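Local coordinates for protein prephenate dehydratase:Amino acid-binding ACT (Brucella abortus, PDB 6VH5) that binds phenylalanine at its ACT domain and probably catalyses the conversion of prephenate to phenylpyruvate in phenylalanine biosynthesis, at residues A[31-43]-A[168-180]. Residues are numbered along the deposited sequence; the frame is centred on the assembly and turned at random.
Sequences GEAGANSDTACRN and LAPRLAADLYGLD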
loop_
_atom_site.group_PDB
_atom_site.type_symbol
_atom_site.label_atom_id
_atom_site.label_comp_id
_atom_site.label_asym_id
_atom_site.label_seq_id
_atom_site.Cartn_x
_atom_site.Cartn_y
_atom_site.Cartn_z
ATOM N N GLY A 31 13.258 -4.248 7.280
ATOM C CA GLY A 31 14.033 -3.036 7.427
ATOM C C GLY A 31 15.392 -3.300 8.055
ATOM O O GLY A 31 15.854 -4.442 8.166
ATOM N N GLU A 32 16.061 -2.216 8.431
ATOM C CA GLU A 32 17.336 -2.265 9.126
ATOM C C GLU A 32 17.094 -2.161 10.625
ATOM O O GLU A 32 16.059 -1.664 11.078
ATOM C CB GLU A 32 18.235 -1.116 8.680
ATOM C CG GLU A 32 18.391 -0.994 7.189
ATOM C CD GLU A 32 19.499 -0.042 6.816
ATOM O OE1 GLU A 32 20.317 0.292 7.704
ATOM O OE2 GLU A 32 19.541 0.384 5.642
ATOM N N ALA A 33 18.089 -2.585 11.396
ATOM C CA ALA A 33 18.028 -2.427 12.844
ATOM C C ALA A 33 17.771 -0.963 13.216
ATOM O O ALA A 33 18.298 -0.040 12.591
ATOM C CB ALA A 33 19.343 -2.910 13.471
ATOM N N GLY A 34 16.924 -0.753 14.219
ATOM C CA GLY A 34 16.579 0.591 14.628
ATOM C C GLY A 34 15.334 1.151 13.980
ATOM O O GLY A 34 14.953 2.284 14.287
ATOM N N ALA A 35 14.695 0.398 13.088
ATOM C CA ALA A 35 13.511 0.868 12.391
ATOM C C ALA A 35 12.304 0.892 13.327
ATOM O O ALA A 35 12.365 0.471 14.486
ATOM C CB ALA A 35 13.218 -0.023 11.183
ATOM N N ASN A 36 11.195 1.427 12.810
ATOM C CA ASN A 36 9.944 1.388 13.557
ATOM C C ASN A 36 9.439 -0.048 13.716
ATOM O O ASN A 36 8.853 -0.393 14.752
ATOM C CB ASN A 36 8.889 2.269 12.875
ATOM C CG ASN A 36 9.141 3.757 13.075
ATOM O OD1 ASN A 36 9.448 4.209 14.181
ATOM N ND2 ASN A 36 8.985 4.532 12.006
ATOM N N SER A 37 9.635 -0.893 12.694
ATOM C CA SER A 37 9.267 -2.309 12.813
ATOM C C SER A 37 10.035 -2.986 13.942
ATOM O O SER A 37 9.468 -3.782 14.700
ATOM C CB SER A 37 9.531 -3.048 11.499
ATOM O OG SER A 37 8.593 -2.704 10.498
ATOM N N ASP A 38 11.329 -2.676 14.061
ATOM C CA ASP A 38 12.141 -3.164 15.174
ATOM C C ASP A 38 11.604 -2.653 16.508
ATOM O O ASP A 38 11.547 -3.401 17.492
ATOM C CB ASP A 38 13.597 -2.733 14.947
ATOM C CG ASP A 38 14.581 -3.322 15.958
ATOM O OD1 ASP A 38 14.195 -4.124 16.831
ATOM O OD2 ASP A 38 15.766 -2.947 15.882
ATOM N N THR A 39 11.195 -1.381 16.557
ATOM C CA THR A 39 10.613 -0.832 17.780
ATOM C C THR A 39 9.378 -1.621 18.206
ATOM O O THR A 39 9.219 -1.954 19.388
ATOM C CB THR A 39 10.246 0.639 17.559
ATOM O OG1 THR A 39 11.412 1.367 17.151
ATOM C CG2 THR A 39 9.654 1.268 18.829
ATOM N N ALA A 40 8.515 -1.962 17.253
ATOM C CA ALA A 40 7.336 -2.755 17.588
ATOM C C ALA A 40 7.727 -4.123 18.152
ATOM O O ALA A 40 7.186 -4.555 19.178
ATOM C CB ALA A 40 6.439 -2.895 16.359
ATOM N N CYS A 41 8.697 -4.800 17.526
ATOM C CA CYS A 41 9.135 -6.104 18.029
ATOM C C CYS A 41 9.602 -6.000 19.477
ATOM O O CYS A 41 9.242 -6.830 20.322
ATOM C CB CYS A 41 10.269 -6.666 17.163
ATOM S SG CYS A 41 9.919 -7.016 15.421
ATOM N N ARG A 42 10.405 -4.973 19.783
ATOM C CA ARG A 42 10.963 -4.847 21.124
ATOM C C ARG A 42 9.911 -4.433 22.141
ATOM O O ARG A 42 9.967 -4.871 23.297
ATOM C CB ARG A 42 12.122 -3.845 21.125
ATOM C CG ARG A 42 13.374 -4.316 20.405
ATOM C CD ARG A 42 14.320 -3.149 20.209
ATOM N NE ARG A 42 15.429 -3.473 19.323
ATOM C CZ ARG A 42 16.671 -3.703 19.736
ATOM N NH1 ARG A 42 16.972 -3.618 21.029
ATOM N NH2 ARG A 42 17.616 -3.994 18.853
ATOM N N ASN A 43 8.948 -3.601 21.737
ATOM C CA ASN A 43 7.918 -3.178 22.678
ATOM C C ASN A 43 6.988 -4.331 23.017
ATOM O O ASN A 43 6.648 -4.543 24.189
ATOM C CB ASN A 43 7.101 -2.019 22.107
ATOM C CG ASN A 43 7.914 -0.753 21.937
ATOM O OD1 ASN A 43 9.094 -0.692 22.309
ATOM N ND2 ASN A 43 7.273 0.281 21.401
ATOM N N LEU A 168 17.054 12.074 10.560
ATOM C CA LEU A 168 15.695 11.968 11.089
ATOM C C LEU A 168 15.348 10.488 11.130
ATOM O O LEU A 168 15.209 9.855 10.078
ATOM C CB LEU A 168 14.702 12.723 10.213
ATOM C CG LEU A 168 14.877 14.219 10.054
ATOM C CD1 LEU A 168 13.997 14.720 8.929
ATOM C CD2 LEU A 168 14.513 14.885 11.360
ATOM N N ALA A 169 15.178 9.949 12.333
ATOM C CA ALA A 169 15.076 8.509 12.514
ATOM C C ALA A 169 14.272 8.227 13.772
ATOM O O ALA A 169 14.071 9.120 14.606
ATOM C CB ALA A 169 16.471 7.869 12.596
ATOM N N PRO A 170 13.799 6.986 13.945
ATOM C CA PRO A 170 13.092 6.630 15.180
ATOM C C PRO A 170 14.020 6.690 16.381
ATOM O O PRO A 170 15.235 6.522 16.268
ATOM C CB PRO A 170 12.622 5.190 14.923
ATOM C CG PRO A 170 12.582 5.056 13.429
ATOM C CD PRO A 170 13.765 5.885 12.969
ATOM N N ARG A 171 13.412 6.894 17.555
ATOM C CA ARG A 171 14.185 7.045 18.784
ATOM C C ARG A 171 15.129 5.865 19.006
ATOM O O ARG A 171 16.249 6.047 19.499
ATOM C CB ARG A 171 13.240 7.209 19.975
ATOM C CG ARG A 171 13.936 7.153 21.331
ATOM C CD ARG A 171 12.971 7.374 22.481
ATOM N NE ARG A 171 12.118 8.533 22.239
ATOM C CZ ARG A 171 12.447 9.789 22.536
ATOM N NH1 ARG A 171 11.596 10.770 22.271
ATOM N NH2 ARG A 171 13.628 10.066 23.079
ATOM N N LEU A 172 14.699 4.653 18.631
ATOM C CA LEU A 172 15.516 3.456 18.829
ATOM C C LEU A 172 16.855 3.550 18.108
ATOM O O LEU A 172 17.888 3.138 18.649
ATOM C CB LEU A 172 14.755 2.208 18.371
ATOM C CG LEU A 172 15.584 0.918 18.311
ATOM C CD1 LEU A 172 16.062 0.498 19.694
ATOM C CD2 LEU A 172 14.762 -0.195 17.674
ATOM N N ALA A 173 16.863 4.098 16.892
ATOM C CA ALA A 173 18.108 4.161 16.138
ATOM C C ALA A 173 19.141 5.036 16.833
ATOM O O ALA A 173 20.345 4.781 16.708
ATOM C CB ALA A 173 17.846 4.673 14.720
ATOM N N ALA A 174 18.702 6.048 17.591
ATOM C CA ALA A 174 19.661 6.900 18.294
ATOM C C ALA A 174 20.414 6.118 19.364
ATOM O O ALA A 174 21.635 6.272 19.511
ATOM C CB ALA A 174 18.963 8.115 18.903
ATOM N N ASP A 175 19.703 5.286 20.130
ATOM C CA ASP A 175 20.360 4.487 21.160
ATOM C C ASP A 175 21.323 3.482 20.544
ATOM O O ASP A 175 22.432 3.281 21.051
ATOM C CB ASP A 175 19.320 3.756 22.013
ATOM C CG ASP A 175 18.116 4.621 22.349
ATOM O OD1 ASP A 175 18.264 5.862 22.419
ATOM O OD2 ASP A 175 17.018 4.052 22.548
ATOM N N LEU A 176 20.921 2.852 19.437
ATOM C CA LEU A 176 21.738 1.803 18.834
ATOM C C LEU A 176 23.031 2.364 18.253
ATOM O O LEU A 176 24.097 1.752 18.393
ATOM C CB LEU A 176 20.936 1.063 17.758
ATOM C CG LEU A 176 19.866 0.083 18.252
ATOM C CD1 LEU A 176 19.291 -0.769 17.114
ATOM C CD2 LEU A 176 20.400 -0.804 19.375
ATOM N N TYR A 177 22.969 3.524 17.607
ATOM C CA TYR A 177 24.145 4.087 16.956
ATOM C C TYR A 177 24.849 5.148 17.797
ATOM O O TYR A 177 25.745 5.830 17.290
ATOM C CB TYR A 177 23.762 4.646 15.584
ATOM C CG TYR A 177 23.349 3.550 14.639
ATOM C CD1 TYR A 177 24.302 2.724 14.054
ATOM C CD2 TYR A 177 22.014 3.306 14.364
ATOM C CE1 TYR A 177 23.938 1.692 13.205
ATOM C CE2 TYR A 177 21.640 2.284 13.510
ATOM C CZ TYR A 177 22.611 1.477 12.937
ATOM O OH TYR A 177 22.256 0.458 12.085
ATOM N N GLY A 178 24.490 5.279 19.072
ATOM C CA GLY A 178 25.167 6.211 19.961
ATOM C C GLY A 178 25.097 7.649 19.498
ATOM O O GLY A 178 26.088 8.380 19.607
ATOM N N LEU A 179 23.943 8.074 18.987
ATOM C CA LEU A 179 23.757 9.424 18.477
ATOM C C LEU A 179 22.999 10.286 19.480
ATOM O O LEU A 179 22.184 9.793 20.262
ATOM C CB LEU A 179 23.002 9.412 17.144
ATOM C CG LEU A 179 23.693 8.751 15.942
ATOM C CD1 LEU A 179 22.835 8.889 14.677
ATOM C CD2 LEU A 179 25.103 9.296 15.721
ATOM N N ASP A 180 23.311 11.581 19.464
ATOM C CA ASP A 180 22.621 12.557 20.294
ATOM C C ASP A 180 21.330 12.988 19.619
ATOM O O ASP A 180 21.311 13.259 18.417
ATOM C CB ASP A 180 23.494 13.793 20.514
ATOM C CG ASP A 180 24.406 13.664 21.708
ATOM O OD1 ASP A 180 24.221 12.704 22.487
ATOM O OD2 ASP A 180 25.282 14.540 21.881
HETATM O O HOH W 1 21.195 -0.527 9.863
#
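Gly34 and Leu172 touch where the two lobes of the prephenate dehydratase domain, which has the periplasmic-binding-protein-like fold, meet, probably beside the active-site cleft. Gly34 is the third residue of a type II turn, Glu32 to Ala35, leading into helix 36-44. Its positive phi (93°) goes with a bare CA set against helix 171-176, 4.2 Å from the CA of Ala173.

In Leu172, CG anti to the backbone N sends the branch across, and chi2 turns CD2 to Gly34 CA, 3.6 Å away. The same Leu172 CD2 lies 3.4 Å from Asp38 OD2. The Asp38 carboxylate is gripped twice within its own segment: Gly34 N donates to the anti lone pair of Asp38 OD2 at 3.0 Å, nearly straight at 172°, while Arg42 NE salt-bridges OD1 from above the carboxylate plane. One carboxylate thereby ties the turn to the helix and steadies Arg42, whose guanidinium carries Leu172 CD1 over one face. Leu176 CD1 approaches the same guanidinium obliquely, 4.0 Å from Arg42 NH2, and also meets the Ala33 methyl. Near Thr194, predicted to be essential for activity, the CB-CG side of Pro170 meets the Asn36 amide oxygen, CG 3.3 Å from OD1. At the other end a water lies between Glu32 OE1 and Tyr177 OH, and Glu32 also salt-bridges Arg155.

The axes of segments 36-43 and 171-176 cross at 86°, 9.7 Å apart. Helix 36-44 backs onto strand 26-30 of one sheet through Phe29, whereas helix 171-176, following strand 165-169 of the second sheet, packs against helix 150-160 and strand 108-111.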